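Local coordinates for protein thymidylate synthase thyX (Helicobacter pylori, PDB 3N3Y) that probably catalyses the reductive methylation of dUMP to dTMP, using methylenetetrahydrofolate as methyl donor and FAD with NADPH as reductant, as a homotetramer, at residues K14-L19 and G204-L209; T59-Y64 and S169-S174; L63-E68 and D200-E205. All coordinates share one frame; numbering follows the deposited sequence.

Contact 1 (K14-L19 and G204-L209); sequences KHYTPL and GEHQYL. With UMP (2'-deoxyuridine 5'-monophosphate), chain E.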
loop_
_atom_site.group_PDB
_atom_site.type_symbol
_atom_site.label_atom_id
_atom_site.label_comp_id
_atom_site.label_asym_id
_atom_site.label_seq_id
_atom_site.Cartn_x
_atom_site.Cartn_y
_atom_site.Cartn_z
ATOM N N LYS A 14 19.676 0.203 -12.679
ATOM C CA LYS A 14 20.665 -0.798 -12.316
ATOM C C LYS A 14 20.151 -2.235 -12.502
ATOM O O LYS A 14 20.927 -3.170 -12.680
ATOM C CB LYS A 14 21.109 -0.581 -10.867
ATOM C CG LYS A 14 21.361 0.870 -10.534
ATOM C CD LYS A 14 22.144 0.997 -9.252
ATOM C CE LYS A 14 21.379 0.402 -8.079
ATOM N NZ LYS A 14 22.045 0.759 -6.786
ATOM N N HIS A 15 18.843 -2.416 -12.438
ATOM C CA HIS A 15 18.279 -3.726 -12.695
ATOM C C HIS A 15 16.832 -3.606 -13.076
ATOM O O HIS A 15 16.126 -2.726 -12.596
ATOM C CB HIS A 15 18.424 -4.654 -11.488
ATOM C CG HIS A 15 18.158 -6.085 -11.821
ATOM N ND1 HIS A 15 19.119 -6.907 -12.367
ATOM C CD2 HIS A 15 17.025 -6.827 -11.742
ATOM C CE1 HIS A 15 18.600 -8.102 -12.584
ATOM N NE2 HIS A 15 17.330 -8.078 -12.218
ATOM N N TYR A 16 16.396 -4.487 -13.966
ATOM C CA TYR A 16 14.997 -4.516 -14.364
ATOM C C TYR A 16 14.531 -5.940 -14.594
ATOM O O TYR A 16 15.332 -6.869 -14.701
ATOM C CB TYR A 16 14.758 -3.671 -15.610
ATOM C CG TYR A 16 15.562 -4.119 -16.811
ATOM C CD1 TYR A 16 15.060 -5.060 -17.700
ATOM C CD2 TYR A 16 16.832 -3.599 -17.051
ATOM C CE1 TYR A 16 15.804 -5.468 -18.808
ATOM C CE2 TYR A 16 17.581 -3.994 -18.148
ATOM C CZ TYR A 16 17.066 -4.926 -19.025
ATOM O OH TYR A 16 17.822 -5.315 -20.111
ATOM N N THR A 17 13.217 -6.088 -14.664
ATOM C CA THR A 17 12.576 -7.376 -14.817
ATOM C C THR A 17 12.373 -7.657 -16.297
ATOM O O THR A 17 11.771 -6.848 -17.010
ATOM C CB THR A 17 11.200 -7.399 -14.108
ATOM O OG1 THR A 17 11.377 -7.235 -12.695
ATOM C CG2 THR A 17 10.504 -8.719 -14.349
ATOM N N PRO A 18 12.878 -8.808 -16.768
ATOM C CA PRO A 18 12.674 -9.207 -18.165
ATOM C C PRO A 18 11.200 -9.081 -18.503
ATOM O O PRO A 18 10.376 -9.443 -17.666
ATOM C CB PRO A 18 13.096 -10.681 -18.175
ATOM C CG PRO A 18 14.059 -10.814 -17.060
ATOM C CD PRO A 18 13.640 -9.811 -15.998
ATOM N N LEU A 19 10.877 -8.559 -19.682
ATOM C CA LEU A 19 9.486 -8.408 -20.124
ATOM C C LEU A 19 8.653 -9.700 -20.110
ATOM O O LEU A 19 7.443 -9.664 -19.906
ATOM C CB LEU A 19 9.434 -7.837 -21.546
ATOM C CG LEU A 19 9.378 -6.331 -21.769
ATOM C CD1 LEU A 19 9.259 -6.053 -23.259
ATOM C CD2 LEU A 19 8.212 -5.716 -21.021
ATOM N N GLY A 204 15.754 0.308 -23.533
ATOM C CA GLY A 204 14.973 0.656 -24.712
ATOM C C GLY A 204 13.840 -0.322 -24.996
ATOM O O GLY A 204 12.768 0.068 -25.464
ATOM N N GLU A 205 14.078 -1.598 -24.700
ATOM C CA GLU A 205 13.094 -2.644 -24.976
ATOM C C GLU A 205 11.816 -2.505 -24.138
ATOM O O GLU A 205 10.752 -2.969 -24.556
ATOM C CB GLU A 205 13.720 -4.037 -24.826
ATOM C CG GLU A 205 12.925 -5.004 -23.947
ATOM C CD GLU A 205 12.601 -6.326 -24.653
ATOM O OE1 GLU A 205 12.732 -7.403 -24.011
ATOM O OE2 GLU A 205 12.215 -6.287 -25.848
ATOM N N HIS A 206 11.919 -1.852 -22.972
ATOM C CA HIS A 206 10.746 -1.593 -22.125
ATOM C C HIS A 206 10.105 -0.220 -22.384
ATOM O O HIS A 206 8.983 0.043 -21.948
ATOM C CB HIS A 206 11.108 -1.657 -20.640
ATOM C CG HIS A 206 11.413 -3.028 -20.121
ATOM N ND1 HIS A 206 12.306 -3.884 -20.733
ATOM C CD2 HIS A 206 10.997 -3.662 -18.997
ATOM C CE1 HIS A 206 12.409 -4.994 -20.024
ATOM N NE2 HIS A 206 11.625 -4.885 -18.965
ATOM N N GLN A 207 10.819 0.670 -23.066
ATOM C CA GLN A 207 10.355 2.056 -23.137
ATOM C C GLN A 207 8.998 2.253 -23.815
ATOM O O GLN A 207 8.333 3.252 -23.574
ATOM C CB GLN A 207 11.420 2.976 -23.731
ATOM C CG GLN A 207 12.475 3.421 -22.721
ATOM C CD GLN A 207 13.467 4.390 -23.325
ATOM O OE1 GLN A 207 13.239 4.928 -24.407
ATOM N NE2 GLN A 207 14.575 4.620 -22.629
ATOM N N TYR A 208 8.560 1.293 -24.625
ATOM C CA TYR A 208 7.272 1.441 -25.310
ATOM C C TYR A 208 6.069 1.388 -24.374
ATOM O O TYR A 208 4.990 1.871 -24.715
ATOM C CB TYR A 208 7.113 0.391 -26.403
ATOM C CG TYR A 208 6.900 -1.000 -25.874
ATOM C CD1 TYR A 208 7.938 -1.688 -25.255
ATOM C CD2 TYR A 208 5.666 -1.636 -26.004
ATOM C CE1 TYR A 208 7.756 -2.961 -24.774
ATOM C CE2 TYR A 208 5.474 -2.915 -25.528
ATOM C CZ TYR A 208 6.526 -3.572 -24.911
ATOM O OH TYR A 208 6.366 -4.844 -24.426
ATOM N N LEU A 209 6.251 0.801 -23.195
ATOM C CA LEU A 209 5.154 0.683 -22.237
ATOM C C LEU A 209 4.850 2.027 -21.609
ATOM O O LEU A 209 3.738 2.269 -21.152
ATOM C CB LEU A 209 5.495 -0.322 -21.129
ATOM C CG LEU A 209 5.805 -1.736 -21.603
ATOM C CD1 LEU A 209 6.277 -2.570 -20.432
ATOM C CD2 LEU A 209 4.583 -2.355 -22.258
HETATM N N1 UMP E . 19.826 -6.601 -16.972
HETATM C C2 UMP E . 18.751 -6.640 -16.101
HETATM N N3 UMP E . 17.702 -7.504 -16.336
HETATM C C4 UMP E . 17.732 -8.316 -17.442
HETATM C C5 UMP E . 18.809 -8.281 -18.319
HETATM C C6 UMP E . 19.865 -7.411 -18.073
HETATM O O2 UMP E . 18.737 -5.907 -15.111
HETATM O O4 UMP E . 16.792 -9.067 -17.642
HETATM C "C1'" UMP E . 20.918 -5.660 -16.672
HETATM C "C2'" UMP E . 22.181 -6.381 -16.251
HETATM C "C3'" UMP E . 23.246 -5.390 -16.683
HETATM C "C4'" UMP E . 22.608 -4.519 -17.764
HETATM O "O3'" UMP E . 23.601 -4.600 -15.576
HETATM O "O4'" UMP E . 21.225 -4.825 -17.771
HETATM C "C5'" UMP E . 23.198 -4.831 -19.134
HETATM O "O5'" UMP E . 22.999 -6.199 -19.423
HETATM P P UMP E . 23.230 -6.797 -20.905
HETATM O OP1 UMP E . 22.588 -8.164 -20.967
HETATM O OP2 UMP E . 24.721 -6.927 -21.111
HETATM O OP3 UMP E . 22.614 -5.892 -21.908
HETATM O O HOH W 1 13.487 -7.562 -21.193
#
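Tyr16, Thr17 and Leu19, on and just after strand 10-16, outermost in the sheet within this chain, pack around His206 in the turn that follows helix 189-201, in a mixed polar and aromatic contact beside a bound dUMP. His206 is held from three directions. Its NE2 donates to Thr17 O at 2.8 Å, nearly straight at 165° and in the plane of the imidazole, which, with Leu19 over the face, should restrain the ring's rotation. Leu19 lays its CG over that face, 3.8 Å from the ring centroid, a CH-pi contact. Tyr16 turns its edge toward the imidazole in an offset edge-to-face pair, the planes at 73°. Past the histidine, Leu19 CD1 reaches the edge of the Tyr208 ring, 3.8 Å from CE1, and its CD2 meets Leu209 CD1. The Tyr208 hydroxyl itself is bonded to Lys44 O on helix 41-51. A water bridges Leu19 N and Glu205 OE1.

With chi1 at 59°, between backbone N and carbonyl carbon, the Tyr16 ring stands under the uracil, whose N3 lies over its centre. The base is read by the strand backbone: Tyr16 N donates to UMP O2 (3.0 Å), and UMP N3 donates to Tyr16 O (2.9 Å). His15 and Pro18 also line this site, a nucleotide pocket in which backbone amide and carbonyl recognise a pyrimidine lying over the face of a tyrosine.

Contact 2 (T59-Y64 and S169-S174); sequences TLEHLY and SINARS. With FAD (flavin-adenine dinucleotide), chain K.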
loop_
_atom_site.group_PDB
_atom_site.type_symbol
_atom_site.label_atom_id
_atom_site.label_comp_id
_atom_site.label_asym_id
_atom_site.label_seq_id
_atom_site.Cartn_x
_atom_site.Cartn_y
_atom_site.Cartn_z
ATOM N N THR A 59 -1.384 -6.355 -13.913
ATOM C CA THR A 59 -0.401 -7.248 -14.537
ATOM C C THR A 59 0.969 -6.579 -14.714
ATOM O O THR A 59 1.999 -7.262 -14.746
ATOM C CB THR A 59 -0.868 -7.748 -15.924
ATOM O OG1 THR A 59 -1.151 -6.623 -16.772
ATOM C CG2 THR A 59 -2.108 -8.620 -15.784
ATOM N N LEU A 60 0.977 -5.253 -14.839
ATOM C CA LEU A 60 2.225 -4.495 -15.013
ATOM C C LEU A 60 3.079 -4.470 -13.745
ATOM O O LEU A 60 4.285 -4.227 -13.803
ATOM C CB LEU A 60 1.925 -3.055 -15.428
ATOM C CG LEU A 60 1.316 -2.841 -16.815
ATOM C CD1 LEU A 60 0.651 -1.465 -16.914
ATOM C CD2 LEU A 60 2.396 -2.993 -17.873
ATOM N N GLU A 61 2.449 -4.731 -12.605
ATOM C CA GLU A 61 3.137 -4.690 -11.328
ATOM C C GLU A 61 4.231 -5.739 -11.226
ATOM O O GLU A 61 5.073 -5.667 -10.337
ATOM C CB GLU A 61 2.148 -4.895 -10.188
ATOM C CG GLU A 61 1.111 -3.799 -10.046
ATOM C CD GLU A 61 0.056 -4.171 -9.023
ATOM O OE1 GLU A 61 0.208 -5.232 -8.370
ATOM O OE2 GLU A 61 -0.927 -3.417 -8.882
ATOM N N HIS A 62 4.222 -6.715 -12.126
ATOM C CA HIS A 62 5.255 -7.750 -12.084
ATOM C C HIS A 62 6.595 -7.249 -12.594
ATOM O O HIS A 62 7.624 -7.855 -12.311
ATOM C CB HIS A 62 4.834 -9.001 -12.865
ATOM C CG HIS A 62 3.588 -9.641 -12.343
ATOM N ND1 HIS A 62 3.592 -10.494 -11.264
ATOM C CD2 HIS A 62 2.295 -9.532 -12.735
ATOM C CE1 HIS A 62 2.356 -10.894 -11.019
ATOM N NE2 HIS A 62 1.551 -10.326 -11.899
ATOM N N LEU A 63 6.570 -6.154 -13.354
ATOM C CA LEU A 63 7.801 -5.488 -13.804
ATOM C C LEU A 63 8.300 -4.494 -12.759
ATOM O O LEU A 63 7.588 -3.560 -12.398
ATOM C CB LEU A 63 7.569 -4.777 -15.144
ATOM C CG LEU A 63 6.971 -5.675 -16.236
ATOM C CD1 LEU A 63 6.677 -4.895 -17.506
ATOM C CD2 LEU A 63 7.905 -6.844 -16.527
ATOM N N TYR A 64 9.525 -4.709 -12.294
ATOM C CA TYR A 64 10.138 -3.913 -11.242
ATOM C C TYR A 64 11.442 -3.266 -11.713
ATOM O O TYR A 64 12.249 -3.902 -12.377
ATOM C CB TYR A 64 10.484 -4.828 -10.082
ATOM C CG TYR A 64 10.545 -4.157 -8.735
ATOM C CD1 TYR A 64 9.488 -3.373 -8.284
ATOM C CD2 TYR A 64 11.647 -4.336 -7.893
ATOM C CE1 TYR A 64 9.527 -2.769 -7.043
ATOM C CE2 TYR A 64 11.701 -3.736 -6.639
ATOM C CZ TYR A 64 10.629 -2.956 -6.217
ATOM O OH TYR A 64 10.648 -2.363 -4.971
ATOM N N SER A 169 13.274 2.191 -6.061
ATOM C CA SER A 169 12.728 1.028 -6.761
ATOM C C SER A 169 11.230 1.150 -6.911
ATOM O O SER A 169 10.527 1.554 -5.983
ATOM C CB SER A 169 13.075 -0.270 -6.033
ATOM O OG SER A 169 14.479 -0.434 -5.995
ATOM N N ILE A 170 10.735 0.782 -8.082
ATOM C CA ILE A 170 9.341 0.999 -8.399
ATOM C C ILE A 170 8.869 -0.007 -9.465
ATOM O O ILE A 170 9.640 -0.395 -10.362
ATOM C CB ILE A 170 9.135 2.476 -8.845
ATOM C CG1 ILE A 170 7.656 2.807 -9.092
ATOM C CG2 ILE A 170 9.996 2.811 -10.069
ATOM C CD1 ILE A 170 7.431 4.269 -9.389
ATOM N N ASN A 171 7.616 -0.445 -9.361
ATOM C CA ASN A 171 7.060 -1.335 -10.378
ATOM C C ASN A 171 6.481 -0.554 -11.564
ATOM O O ASN A 171 6.302 0.659 -11.476
ATOM C CB ASN A 171 6.071 -2.348 -9.776
ATOM C CG ASN A 171 4.710 -1.751 -9.437
ATOM O OD1 ASN A 171 4.145 -0.949 -10.179
ATOM N ND2 ASN A 171 4.162 -2.183 -8.319
ATOM N N ALA A 172 6.197 -1.240 -12.670
ATOM C CA ALA A 172 5.830 -0.554 -13.927
ATOM C C ALA A 172 4.504 0.175 -13.872
ATOM O O ALA A 172 4.348 1.216 -14.486
ATOM C CB ALA A 172 5.844 -1.511 -15.096
ATOM N N ARG A 173 3.543 -0.360 -13.133
ATOM C CA ARG A 173 2.262 0.307 -12.984
ATOM C C ARG A 173 2.385 1.605 -12.180
ATOM O O ARG A 173 1.767 2.621 -12.504
ATOM C CB ARG A 173 1.275 -0.626 -12.311
ATOM C CG ARG A 173 -0.124 -0.055 -12.157
ATOM C CD ARG A 173 -1.025 -1.061 -11.441
ATOM N NE ARG A 173 -2.427 -0.692 -11.550
ATOM C CZ ARG A 173 -3.395 -1.158 -10.766
ATOM N NH1 ARG A 173 -3.110 -2.015 -9.789
ATOM N NH2 ARG A 173 -4.650 -0.757 -10.953
ATOM N N SER A 174 3.167 1.569 -11.112
ATOM C CA SER A 174 3.371 2.771 -10.312
ATOM C C SER A 174 4.230 3.759 -11.087
ATOM O O SER A 174 3.977 4.959 -11.065
ATOM C CB SER A 174 4.024 2.440 -8.974
ATOM O OG SER A 174 3.988 3.576 -8.131
HETATM P PA FAD K . -6.477 -1.945 -5.271
HETATM O O1A FAD K . -7.459 -1.615 -4.167
HETATM O O2A FAD K . -5.666 -3.195 -5.014
HETATM O O5B FAD K . -5.480 -0.715 -5.474
HETATM C C5B FAD K . -5.992 0.597 -5.544
HETATM C C4B FAD K . -5.028 1.401 -6.396
HETATM O O4B FAD K . -3.768 1.425 -5.750
HETATM C C3B FAD K . -4.799 0.723 -7.748
HETATM O O3B FAD K . -5.691 1.199 -8.729
HETATM C C2B FAD K . -3.354 1.047 -8.058
HETATM O O2B FAD K . -3.275 2.338 -8.604
HETATM C C1B FAD K . -2.737 1.179 -6.684
HETATM N N9A FAD K . -1.949 0.017 -6.240
HETATM C C8A FAD K . -2.236 -0.832 -5.200
HETATM N N7A FAD K . -1.235 -1.736 -5.110
HETATM C C5A FAD K . -0.324 -1.472 -6.082
HETATM C C6A FAD K . 0.873 -2.077 -6.454
HETATM N N6A FAD K . 1.424 -3.012 -5.683
HETATM N N1A FAD K . 1.590 -1.560 -7.510
HETATM C C2A FAD K . 1.124 -0.465 -8.202
HETATM N N3A FAD K . -0.063 0.121 -7.839
HETATM C C4A FAD K . -0.762 -0.371 -6.795
HETATM N N1 FAD K . -7.284 -10.580 -11.483
HETATM C C2 FAD K . -6.645 -11.723 -11.926
HETATM O O2 FAD K . -5.646 -12.132 -11.364
HETATM N N3 FAD K . -7.127 -12.420 -13.012
HETATM C C4 FAD K . -8.255 -11.991 -13.670
HETATM O O4 FAD K . -8.653 -12.630 -14.634
HETATM C C4X FAD K . -8.921 -10.844 -13.239
HETATM N N5 FAD K . -10.057 -10.407 -13.902
HETATM C C5X FAD K . -10.702 -9.273 -13.443
HETATM C C6 FAD K . -11.845 -8.831 -14.094
HETATM C C7 FAD K . -12.508 -7.695 -13.656
HETATM C C7M FAD K . -13.746 -7.234 -14.373
HETATM C C8 FAD K . -12.017 -6.985 -12.556
HETATM C C8M FAD K . -12.731 -5.752 -12.086
HETATM C C9 FAD K . -10.866 -7.414 -11.897
HETATM C C9A FAD K . -10.202 -8.559 -12.338
HETATM N N10 FAD K . -9.061 -8.998 -11.686
HETATM C C10 FAD K . -8.425 -10.138 -12.136
HETATM C "C1'" FAD K . -8.522 -8.284 -10.470
HETATM C "C2'" FAD K . -7.703 -7.035 -10.772
HETATM O "O2'" FAD K . -6.571 -7.377 -11.550
HETATM C "C3'" FAD K . -7.257 -6.349 -9.474
HETATM O "O3'" FAD K . -6.389 -7.168 -8.719
HETATM C "C4'" FAD K . -8.425 -5.909 -8.595
HETATM O "O4'" FAD K . -9.418 -5.352 -9.413
HETATM C "C5'" FAD K . -7.992 -4.778 -7.686
HETATM O "O5'" FAD K . -7.807 -3.636 -8.515
HETATM P P FAD K . -6.807 -2.443 -8.086
HETATM O O1P FAD K . -6.962 -1.266 -9.024
HETATM O O2P FAD K . -5.400 -2.971 -8.071
HETATM O O3P FAD K . -7.349 -1.993 -6.634
#
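Glu61 and Arg173 form the charged part of this buried contact, which joins the 3-10 turn 59-62 to the point where strand 163-171 gives way to helix 172-182. Their side chains run side by side in the same direction, and Glu61 OE2 takes a hydrogen bond from Arg173 NH1 at 2.7 Å within a salt bridge. The carboxylate oxygen lies in the guanidinium plane. With CG anti to the backbone N (chi1 -177°) and an extended chain beyond, the arginine carries that group out to the FAD diphosphate. NH1 also donates to FAD O2P at 3.0 Å and NH2 to FAD O1P at 3.1 Å, while FAD C2B sits over one guanidinium face. Glu61 OE1 has a second cation, Arg84 of the third subunit.

The amide of Asn171 works at both ends. ND2 donates to adenine N1A at 2.8 Å, nearly straight at 171°, and OD1 accepts from Ser174 N at 2.9 Å, the N-cap bond of helix 172-182.

Between the backbones, Ala172 N donates to Leu63 O (2.7 Å) with a rather bent N-H angle of 136°, and Tyr64 and Asn171 make a non-hydrogen-bonded antiparallel pair.

Apolar contacts fill in around these bonds: Ala172 CB meets Leu63 CB at 3.7 Å and also lies near Leu60 CB. The Tyr64 ring lies obliquely against the Ile170-Asn171 peptide, and its OH end meets Ser169 CB, the hydroxyl being bonded to Glu61 O of the second subunit.

Together, the pairing of carboxylate with guanidinium probably helps to orient Arg173 toward the diphosphate, while the cap bond probably also limits how the Asn171 amide turns, consistent with its ND2 pointing at adenine N1A.

Contact 3 (L63-E68 and D200-E205); sequences LYYNFE and DALPGE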
loop_
_atom_site.group_PDB
_atom_site.type_symbol
_atom_site.label_atom_id
_atom_site.label_comp_id
_atom_site.label_asym_id
_atom_site.label_seq_id
_atom_site.Cartn_x
_atom_site.Cartn_y
_atom_site.Cartn_z
ATOM N N LEU A 63 6.570 -6.154 -13.354
ATOM C CA LEU A 63 7.801 -5.488 -13.804
ATOM C C LEU A 63 8.300 -4.494 -12.759
ATOM O O LEU A 63 7.588 -3.560 -12.398
ATOM C CB LEU A 63 7.569 -4.777 -15.144
ATOM C CG LEU A 63 6.971 -5.675 -16.236
ATOM C CD1 LEU A 63 6.677 -4.895 -17.506
ATOM C CD2 LEU A 63 7.905 -6.844 -16.527
ATOM N N TYR A 64 9.525 -4.709 -12.294
ATOM C CA TYR A 64 10.138 -3.913 -11.242
ATOM C C TYR A 64 11.442 -3.266 -11.713
ATOM O O TYR A 64 12.249 -3.902 -12.377
ATOM C CB TYR A 64 10.484 -4.828 -10.082
ATOM C CG TYR A 64 10.545 -4.157 -8.735
ATOM C CD1 TYR A 64 9.488 -3.373 -8.284
ATOM C CD2 TYR A 64 11.647 -4.336 -7.893
ATOM C CE1 TYR A 64 9.527 -2.769 -7.043
ATOM C CE2 TYR A 64 11.701 -3.736 -6.639
ATOM C CZ TYR A 64 10.629 -2.956 -6.217
ATOM O OH TYR A 64 10.648 -2.363 -4.971
ATOM N N TYR A 65 11.666 -2.016 -11.334
ATOM C CA TYR A 65 12.885 -1.306 -11.750
ATOM C C TYR A 65 13.669 -0.753 -10.571
ATOM O O TYR A 65 13.113 -0.046 -9.738
ATOM C CB TYR A 65 12.517 -0.159 -12.666
ATOM C CG TYR A 65 11.729 -0.605 -13.860
ATOM C CD1 TYR A 65 12.371 -1.116 -14.994
ATOM C CD2 TYR A 65 10.350 -0.532 -13.860
ATOM C CE1 TYR A 65 11.648 -1.518 -16.101
ATOM C CE2 TYR A 65 9.614 -0.940 -14.958
ATOM C CZ TYR A 65 10.267 -1.439 -16.070
ATOM O OH TYR A 65 9.525 -1.840 -17.149
ATOM N N ASN A 66 14.951 -1.091 -10.507
ATOM C CA ASN A 66 15.868 -0.518 -9.529
ATOM C C ASN A 66 16.724 0.606 -10.116
ATOM O O ASN A 66 17.605 0.361 -10.935
ATOM C CB ASN A 66 16.786 -1.596 -8.971
ATOM C CG ASN A 66 16.038 -2.847 -8.575
ATOM O OD1 ASN A 66 15.961 -3.806 -9.343
ATOM N ND2 ASN A 66 15.469 -2.844 -7.369
ATOM N N PHE A 67 16.483 1.830 -9.663
ATOM C CA PHE A 67 17.217 2.994 -10.139
ATOM C C PHE A 67 18.201 3.539 -9.130
ATOM O O PHE A 67 18.120 3.271 -7.931
ATOM C CB PHE A 67 16.278 4.142 -10.467
ATOM C CG PHE A 67 15.299 3.845 -11.559
ATOM C CD1 PHE A 67 15.643 4.040 -12.886
ATOM C CD2 PHE A 67 14.010 3.421 -11.256
ATOM C CE1 PHE A 67 14.738 3.803 -13.887
ATOM C CE2 PHE A 67 13.094 3.177 -12.260
ATOM C CZ PHE A 67 13.459 3.366 -13.582
ATOM N N GLU A 68 19.125 4.341 -9.642
ATOM C CA GLU A 68 19.970 5.158 -8.800
ATOM C C GLU A 68 19.760 6.602 -9.246
ATOM O O GLU A 68 19.764 6.885 -10.436
ATOM C CB GLU A 68 21.427 4.733 -8.945
ATOM C CG GLU A 68 22.338 5.239 -7.845
ATOM C CD GLU A 68 23.804 5.310 -8.293
ATOM O OE1 GLU A 68 24.279 4.358 -8.962
ATOM O OE2 GLU A 68 24.479 6.323 -7.982
ATOM N N ASP A 200 14.440 7.931 -19.717
ATOM C CA ASP A 200 15.633 7.694 -20.513
ATOM C C ASP A 200 16.538 6.613 -19.925
ATOM O O ASP A 200 17.328 6.011 -20.661
ATOM C CB ASP A 200 16.416 8.991 -20.745
ATOM C CG ASP A 200 15.619 10.022 -21.534
ATOM O OD1 ASP A 200 14.556 9.661 -22.095
ATOM O OD2 ASP A 200 16.061 11.196 -21.593
ATOM N N ALA A 201 16.434 6.366 -18.614
ATOM C CA ALA A 201 17.260 5.326 -17.977
ATOM C C ALA A 201 16.715 3.919 -18.234
ATOM O O ALA A 201 17.416 2.929 -18.048
ATOM C CB ALA A 201 17.408 5.569 -16.475
ATOM N N LEU A 202 15.458 3.833 -18.646
ATOM C CA LEU A 202 14.846 2.529 -18.885
ATOM C C LEU A 202 15.553 1.812 -20.032
ATOM O O LEU A 202 16.067 2.465 -20.948
ATOM C CB LEU A 202 13.362 2.682 -19.208
ATOM C CG LEU A 202 12.444 3.159 -18.084
ATOM C CD1 LEU A 202 11.060 3.479 -18.637
ATOM C CD2 LEU A 202 12.369 2.109 -16.974
ATOM N N PRO A 203 15.571 0.470 -19.995
ATOM C CA PRO A 203 16.062 -0.265 -21.168
ATOM C C PRO A 203 15.174 0.096 -22.353
ATOM O O PRO A 203 13.967 0.204 -22.162
ATOM C CB PRO A 203 15.831 -1.737 -20.795
ATOM C CG PRO A 203 15.423 -1.753 -19.346
ATOM C CD PRO A 203 14.855 -0.405 -19.048
ATOM N N GLY A 204 15.754 0.308 -23.533
ATOM C CA GLY A 204 14.973 0.656 -24.712
ATOM C C GLY A 204 13.840 -0.322 -24.996
ATOM O O GLY A 204 12.768 0.068 -25.464
ATOM N N GLU A 205 14.078 -1.598 -24.700
ATOM C CA GLU A 205 13.094 -2.644 -24.976
ATOM C C GLU A 205 11.816 -2.505 -24.138
ATOM O O GLU A 205 10.752 -2.969 -24.556
ATOM C CB GLU A 205 13.720 -4.037 -24.826
ATOM C CG GLU A 205 12.925 -5.004 -23.947
ATOM C CD GLU A 205 12.601 -6.326 -24.653
ATOM O OE1 GLU A 205 12.732 -7.403 -24.011
ATOM O OE2 GLU A 205 12.215 -6.287 -25.848
#
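Leu202 CD2 fits between two aromatic side chains of strand 64-73, Tyr65 and Phe67, and carries most of this apolar contact. The methyl stands over one face of the Tyr65 ring, 4.0 Å from its centroid and 20° off the ring normal, a CH-pi contact displaced toward the CD1 and CE1 rim. The same methyl meets the edge of Phe67, 3.8 Å from CZ. One branch of one leucine is therefore shared by a ring face and a ring edge. Beside it, Ala201 CB approaches the Phe67 edge at CE1, 4.1 Å away. Pro203 CD is a looser neighbour of Tyr65 CE1, at 4.5 Å.

The backbone places these groups. Two residues apart on the strand, Tyr65 and Phe67 lie on one side of it. On the other segment, Leu202 has extended backbone angles, which carry the chain on to Pro203.

Farther out, the strand is held in the sheet by backbone bonds from Tyr65 to Ile170 and from Phe67 to Tyr168, and Asn66 pairs with the bulge at Lys14 and His15. Leu175 of helix 172-182 touches both Tyr65 and Leu202, and Pro203 lies against Tyr16 of the dUMP site. Gln207 NE2 is bonded to Leu202 O, linking the two ends of this turn.

No hydrogen bond or salt bridge crosses between the two segments: the end of helix 189-201 is fitted to the sheet by the shapes of its apolar groups, through dispersion and the CH-pi contact.

All three contacts gather on one side of the chain's centre around the same antiparallel sheet. Contacts 1 and 3 are closest, their centres about 5 Å apart; contact 2 lies about 10 Å from contact 1 and 11 Å from contact 3. Strand 64-73 runs between strands 10-16 and 163-171. Contacts 2 and 3 share Leu63 and Tyr64, while contacts 1 and 3 share Gly204 and Glu205. Along the chain, 14-19 comes first, then 59-68, then 169-174, and finally 200-209. The sheet and the segments at its ends thus hold a bound dUMP at contact 1 and part of an FAD site, completed by other subunits, at contact 2, with contact 3 packed beside the former.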